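Local coordinates for protein peroxisomal catalase A (Saccharomyces cerevisiae, PDB 1A4E) that catalyses the breakdown of hydrogen peroxide into water and oxygen at a heme cofactor, working as a homotetramer, at residues I16-P19 and F20-Q23; F81-I84 and G85-T88; Q149-P153 and Q154-R158. All blocks are in the same frame, centred on the assembly; numbering follows the deposited sequence.

Contact 1. Residues I16-P19 and F20-Q23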
# COMPACT_ATOMS: atom_id res chain seq x y z
N ILE B 16 14.28 -15.51 21.48
CA ILE B 16 14.32 -14.43 22.45
C ILE B 16 14.60 -15.07 23.80
O ILE B 16 13.88 -15.98 24.22
CB ILE B 16 12.96 -13.72 22.40
CG1 ILE B 16 12.88 -13.03 21.04
CG2 ILE B 16 12.78 -12.72 23.53
CD1 ILE B 16 11.54 -12.33 20.75
N ASN B 17 15.65 -14.64 24.52
CA ASN B 17 15.99 -15.31 25.76
C ASN B 17 15.34 -14.78 27.03
O ASN B 17 15.48 -15.37 28.11
CB ASN B 17 17.52 -15.32 25.90
CG ASN B 17 18.22 -13.99 26.10
OD1 ASN B 17 17.64 -12.91 26.06
ND2 ASN B 17 19.53 -14.10 26.32
N GLU B 18 14.60 -13.68 26.90
CA GLU B 18 13.82 -13.10 27.98
C GLU B 18 12.74 -12.27 27.30
O GLU B 18 13.07 -11.41 26.47
CB GLU B 18 14.69 -12.19 28.87
CG GLU B 18 14.25 -12.02 30.34
CD GLU B 18 13.01 -11.18 30.69
OE1 GLU B 18 12.53 -10.38 29.89
OE2 GLU B 18 12.53 -11.31 31.82
N PRO B 19 11.44 -12.48 27.59
CA PRO B 19 10.31 -11.92 26.83
C PRO B 19 10.20 -10.40 26.69
O PRO B 19 9.76 -9.87 25.67
CB PRO B 19 9.10 -12.51 27.51
CG PRO B 19 9.56 -12.78 28.92
CD PRO B 19 10.95 -13.33 28.67
N PHE B 20 10.62 -9.72 27.75
CA PHE B 20 10.46 -8.28 27.83
C PHE B 20 11.71 -7.42 27.96
O PHE B 20 11.59 -6.20 28.11
CB PHE B 20 9.52 -7.99 29.01
CG PHE B 20 8.15 -8.63 28.85
CD1 PHE B 20 7.35 -8.31 27.74
CD2 PHE B 20 7.69 -9.53 29.81
CE1 PHE B 20 6.09 -8.89 27.59
CE2 PHE B 20 6.42 -10.11 29.65
CZ PHE B 20 5.63 -9.79 28.55
N VAL B 21 12.93 -7.98 27.92
CA VAL B 21 14.13 -7.15 28.04
C VAL B 21 14.36 -6.23 26.85
O VAL B 21 14.13 -6.59 25.69
CB VAL B 21 15.43 -7.99 28.21
CG1 VAL B 21 15.42 -8.61 29.60
CG2 VAL B 21 15.55 -9.06 27.12
N THR B 22 14.72 -4.98 27.14
CA THR B 22 15.09 -4.04 26.09
C THR B 22 16.42 -3.41 26.48
O THR B 22 16.66 -3.10 27.65
CB THR B 22 14.00 -2.94 25.89
OG1 THR B 22 13.74 -2.34 27.14
CG2 THR B 22 12.73 -3.52 25.27
N GLN B 23 17.29 -3.25 25.48
CA GLN B 23 18.64 -2.73 25.67
C GLN B 23 18.75 -1.23 25.82
O GLN B 23 18.21 -0.45 25.05
CB GLN B 23 19.52 -3.15 24.51
CG GLN B 23 19.82 -4.62 24.54
CD GLN B 23 20.67 -5.03 23.36
OE1 GLN B 23 20.23 -5.79 22.50
NE2 GLN B 23 21.91 -4.54 23.29
O HOH W 1 12.92 -9.21 24.72

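Contact 2. Residues F81-I84 and G85-T88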
# COMPACT_ATOMS: atom_id res chain seq x y z
N PHE B 81 -24.31 -29.23 -7.15
CA PHE B 81 -25.68 -29.70 -7.11
C PHE B 81 -25.87 -31.07 -7.77
O PHE B 81 -26.98 -31.59 -7.72
CB PHE B 81 -26.60 -28.71 -7.83
CG PHE B 81 -26.64 -27.30 -7.27
CD1 PHE B 81 -26.84 -27.08 -5.90
CD2 PHE B 81 -26.52 -26.22 -8.13
CE1 PHE B 81 -26.90 -25.78 -5.40
CE2 PHE B 81 -26.59 -24.92 -7.63
CZ PHE B 81 -26.78 -24.70 -6.27
N SER B 82 -24.84 -31.71 -8.33
CA SER B 82 -25.01 -32.92 -9.11
C SER B 82 -25.58 -34.19 -8.49
O SER B 82 -26.15 -34.99 -9.23
CB SER B 82 -23.69 -33.29 -9.76
OG SER B 82 -22.70 -33.58 -8.80
N LYS B 83 -25.45 -34.44 -7.18
CA LYS B 83 -25.99 -35.64 -6.55
C LYS B 83 -26.64 -35.26 -5.23
O LYS B 83 -26.21 -34.32 -4.56
CB LYS B 83 -24.93 -36.70 -6.20
CG LYS B 83 -24.00 -37.26 -7.28
CD LYS B 83 -22.65 -36.51 -7.30
CE LYS B 83 -21.63 -37.07 -8.31
NZ LYS B 83 -20.34 -36.42 -8.16
N ILE B 84 -27.70 -35.98 -4.84
CA ILE B 84 -28.38 -35.75 -3.57
C ILE B 84 -27.52 -36.32 -2.45
O ILE B 84 -27.05 -37.46 -2.48
CB ILE B 84 -29.79 -36.42 -3.59
CG1 ILE B 84 -30.63 -35.65 -4.61
CG2 ILE B 84 -30.46 -36.40 -2.22
CD1 ILE B 84 -32.10 -36.08 -4.72
N GLY B 85 -27.29 -35.46 -1.47
CA GLY B 85 -26.48 -35.80 -0.32
C GLY B 85 -25.06 -35.25 -0.43
O GLY B 85 -24.31 -35.32 0.54
N LYS B 86 -24.69 -34.70 -1.59
CA LYS B 86 -23.37 -34.14 -1.81
C LYS B 86 -23.16 -32.89 -0.98
O LYS B 86 -23.96 -31.96 -0.98
CB LYS B 86 -23.22 -33.82 -3.28
CG LYS B 86 -21.88 -33.26 -3.70
CD LYS B 86 -21.84 -33.28 -5.21
CE LYS B 86 -20.47 -32.85 -5.67
NZ LYS B 86 -20.29 -33.25 -7.05
N ARG B 87 -22.08 -32.94 -0.19
CA ARG B 87 -21.70 -31.82 0.65
C ARG B 87 -20.55 -31.03 0.06
O ARG B 87 -19.64 -31.55 -0.57
CB ARG B 87 -21.29 -32.29 2.02
CG ARG B 87 -22.46 -32.87 2.79
CD ARG B 87 -21.96 -33.29 4.15
NE ARG B 87 -23.07 -33.84 4.90
CZ ARG B 87 -23.04 -33.93 6.23
NH1 ARG B 87 -22.00 -33.52 6.95
NH2 ARG B 87 -24.12 -34.41 6.86
N THR B 88 -20.64 -29.72 0.27
CA THR B 88 -19.63 -28.77 -0.18
C THR B 88 -19.34 -27.91 1.03
O THR B 88 -20.26 -27.36 1.63
CB THR B 88 -20.19 -27.93 -1.33
OG1 THR B 88 -20.36 -28.85 -2.40
CG2 THR B 88 -19.30 -26.77 -1.75

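Contact 3. Residues Q149-P153 and Q154-R158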
# COMPACT_ATOMS: atom_id res chain seq x y z
N GLN B 149 -25.95 6.86 4.54
CA GLN B 149 -26.16 5.88 5.59
C GLN B 149 -25.11 5.95 6.70
O GLN B 149 -25.31 5.44 7.80
CB GLN B 149 -26.11 4.47 5.02
CG GLN B 149 -27.29 4.12 4.14
CD GLN B 149 -28.63 4.13 4.85
OE1 GLN B 149 -29.54 4.88 4.50
NE2 GLN B 149 -28.81 3.32 5.89
N LYS B 150 -23.97 6.59 6.40
CA LYS B 150 -22.88 6.67 7.34
C LYS B 150 -22.83 7.98 8.13
O LYS B 150 -23.84 8.38 8.70
CB LYS B 150 -21.60 6.42 6.54
CG LYS B 150 -21.36 4.94 6.26
CD LYS B 150 -20.15 4.80 5.37
CE LYS B 150 -19.64 3.38 5.36
NZ LYS B 150 -18.93 3.08 6.59
N ARG B 151 -21.70 8.68 8.20
CA ARG B 151 -21.58 9.87 9.01
C ARG B 151 -21.49 11.12 8.17
O ARG B 151 -21.10 11.10 7.01
CB ARG B 151 -20.33 9.72 9.88
CG ARG B 151 -20.37 8.51 10.80
CD ARG B 151 -18.97 8.29 11.33
NE ARG B 151 -18.86 7.11 12.19
CZ ARG B 151 -19.12 7.15 13.50
NH1 ARG B 151 -19.50 8.28 14.10
NH2 ARG B 151 -18.98 6.05 14.22
N ASN B 152 -21.88 12.25 8.76
CA ASN B 152 -21.84 13.55 8.12
C ASN B 152 -20.37 13.91 7.90
O ASN B 152 -19.57 13.73 8.82
CB ASN B 152 -22.56 14.54 9.04
CG ASN B 152 -22.55 15.98 8.58
OD1 ASN B 152 -21.56 16.70 8.69
ND2 ASN B 152 -23.67 16.47 8.06
N PRO B 153 -19.96 14.40 6.72
CA PRO B 153 -18.57 14.72 6.40
C PRO B 153 -17.89 15.68 7.36
O PRO B 153 -16.68 15.59 7.55
CB PRO B 153 -18.64 15.24 4.98
CG PRO B 153 -20.04 15.77 4.87
CD PRO B 153 -20.83 14.69 5.58
N GLN B 154 -18.64 16.59 7.99
CA GLN B 154 -18.07 17.53 8.94
C GLN B 154 -18.19 17.11 10.40
O GLN B 154 -17.19 17.02 11.12
CB GLN B 154 -18.72 18.89 8.76
CG GLN B 154 -18.18 19.94 9.72
CD GLN B 154 -18.74 21.34 9.55
OE1 GLN B 154 -19.87 21.56 9.12
NE2 GLN B 154 -17.92 22.32 9.90
N THR B 155 -19.43 16.84 10.83
CA THR B 155 -19.74 16.56 12.24
C THR B 155 -19.39 15.16 12.72
O THR B 155 -19.30 14.92 13.93
CB THR B 155 -21.25 16.81 12.51
OG1 THR B 155 -21.98 15.75 11.90
CG2 THR B 155 -21.74 18.13 11.93
N ASN B 156 -19.21 14.24 11.76
CA ASN B 156 -18.95 12.82 11.97
C ASN B 156 -20.07 12.09 12.72
O ASN B 156 -19.91 11.01 13.29
CB ASN B 156 -17.62 12.66 12.71
CG ASN B 156 -16.97 11.31 12.49
OD1 ASN B 156 -16.53 10.64 13.42
ND2 ASN B 156 -16.88 10.86 11.24
N LEU B 157 -21.27 12.70 12.70
CA LEU B 157 -22.46 12.16 13.32
C LEU B 157 -23.34 11.50 12.28
O LEU B 157 -23.32 11.86 11.10
CB LEU B 157 -23.25 13.27 13.99
CG LEU B 157 -22.56 14.10 15.06
CD1 LEU B 157 -23.49 15.22 15.51
CD2 LEU B 157 -22.17 13.21 16.23
N ARG B 158 -24.16 10.53 12.69
CA ARG B 158 -25.11 9.95 11.76
C ARG B 158 -26.22 10.98 11.65
O ARG B 158 -26.73 11.52 12.64
CB ARG B 158 -25.61 8.61 12.31
CG ARG B 158 -24.40 7.73 12.59
CD ARG B 158 -24.72 6.26 12.69
NE ARG B 158 -24.59 5.63 11.39
CZ ARG B 158 -24.34 4.33 11.27
NH1 ARG B 158 -24.19 3.53 12.33
NH2 ARG B 158 -24.27 3.82 10.05
O HOH W 2 -17.34 11.75 8.43

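Contact 1. Residues I16-P19 and F20-Q23
Pro19 lies over one face of the Phe20 ring: its CB stands 4.1 Å from the ring centroid and 15° off the normal, a CH-pi contact between sequence neighbours, while Pro19 CG leans toward the rim at Phe20 CD2, 3.9 Å away. His144 and His419 of the second subunit meet the same ring edge-to-face, and Lys141 of that subunit adds a cation-pi contact. The second flat group is the Glu18 carboxylate, which shows how a side chain can fold back and hold its own loop. CG is anti to the backbone N (chi1 -153°) and the chain then bends at chi2, bringing OE1 to Phe20 N at 2.9 Å, with the donor nearly in line with the carboxylate C-O bond. OE2 bonds to His419 of the second subunit, so one carboxylate links the loop to its neighbour. Val21 lays both methyls against the stem of Glu18: its CG1 lies 3.7 Å from Glu18 CG, and its CG2 is 3.7 Å from Glu18 CB. A water donates to both Glu18 O and Val21 O, linking the carbonyls at the two ends of residues 18-21. The loop leads into strand 22-25, whose Thr22 and Gln23 pair antiparallel with a strand of the second subunit. Helix 36-45 of the same chain receives Ile16 on Asn37 and Thr22 on Leu38.

Contact 2. Residues F81-I84 and G85-T88
Lys83 and Lys86 mark the two ends of a type II beta turn, and its backbone bond is the first of three kinds of interaction here. Lys86 N donates to Lys83 O over 3.4 Å, a weak bond, and Lys86 CB rests 3.3 Å from the same Lys83 O. Inside the turn, Gly85 has a positive phi (100°), and a beta carbon here would collide with the carbonyl oxygen of Ile84, so only glycine fits easily at these backbone angles. Gly85 and Lys86 also make backbone hydrogen bonds to Val68, which tie the turn to strand 59-68 as the chain enters the antiparallel strand 87-95.

Apolar contact comes from the lysine stems. The side chain of Lys86 leaves with CG anti to the backbone N (chi1 -178°) and stays extended, while that of Lys83 bends at chi2 (95°); the two meet with CD of Lys83 3.9 Å from CD of Lys86.

The polar ends form the third group. Lys86 NZ comes within 3.0 Å of Ser82 OG, and each of these atoms has a hydrogen bond to Ala79 O. Lys86 NZ is also salt-bridged to Glu120, whereas Lys83 NZ lies 3.4 Å from Lys86 NZ, two like charges close together.

The chemistry implies that two ammonium groups can probably sit side by side at this surface since Lys86 NZ is held by Glu120 and Ala79 O; Glu120 would probably offset much of their mutual repulsion.

Contact 3. Residues Q149-P153 and Q154-R158
Asn152 and Asn156 are joined through their backbones across a reversal in the loop between helix 141-149 and helix 160-168, where the chain turns back so that residues 149-153 and 154-158 run 161° apart. Asn152 N donates to Leu157 O at 2.8 Å, and Asn156 N returns a bond to Asn152 O at 3.0 Å. A water completes this end by donating to Asn152 O and accepting from Asn156 ND2. At the tip, Asn152 forms an Asx turn: with CG anti to the backbone N (chi1 177°), its OD1 receives Gln154 N and Thr155 N, both at 3.0 Å, from opposite faces of the amide. ND2 of the same amide is held by Asp159. An ST turn follows directly, as Thr155 OG1 accepts from Leu157 N. Arg151 NH1 lies 2.9 Å from Asn156 O, which sits in the guanidinium plane, and Arg151 CD packs 3.3 Å from Asn156 ND2. The same guanidinium forms salt bridges with Asp100 and with Asp242 of the second subunit. A methionine in place of Arg151 would probably deprive both aspartates of this salt-bridge partner and leave Asn156 O without this donor. Arg158 bends at chi3 and its NH2 reaches Gln149 O, 3.0 Å away and near the guanidinium plane.

All three contacts are local, between neighbouring residues of one continuous stretch within the catalase family region, yet they are spread widely over the subunit. The centres of contacts 1 and 2 are 54 Å apart, those of contacts 2 and 3 are 47 Å apart on opposite sides of the chain's centre, and those of contacts 1 and 3 are 45 Å apart. Contacts 1 and 3 both meet the second subunit, whereas no other chain touches contact 2. Contact 3 comes nearest to the catalytic residues: the side chain of Lys150 is about 9 Å from that of the active-site His56. Contact 1 lies away from the annotated sites, even though the Phe20 side chain is about 11 Å from a bound heme.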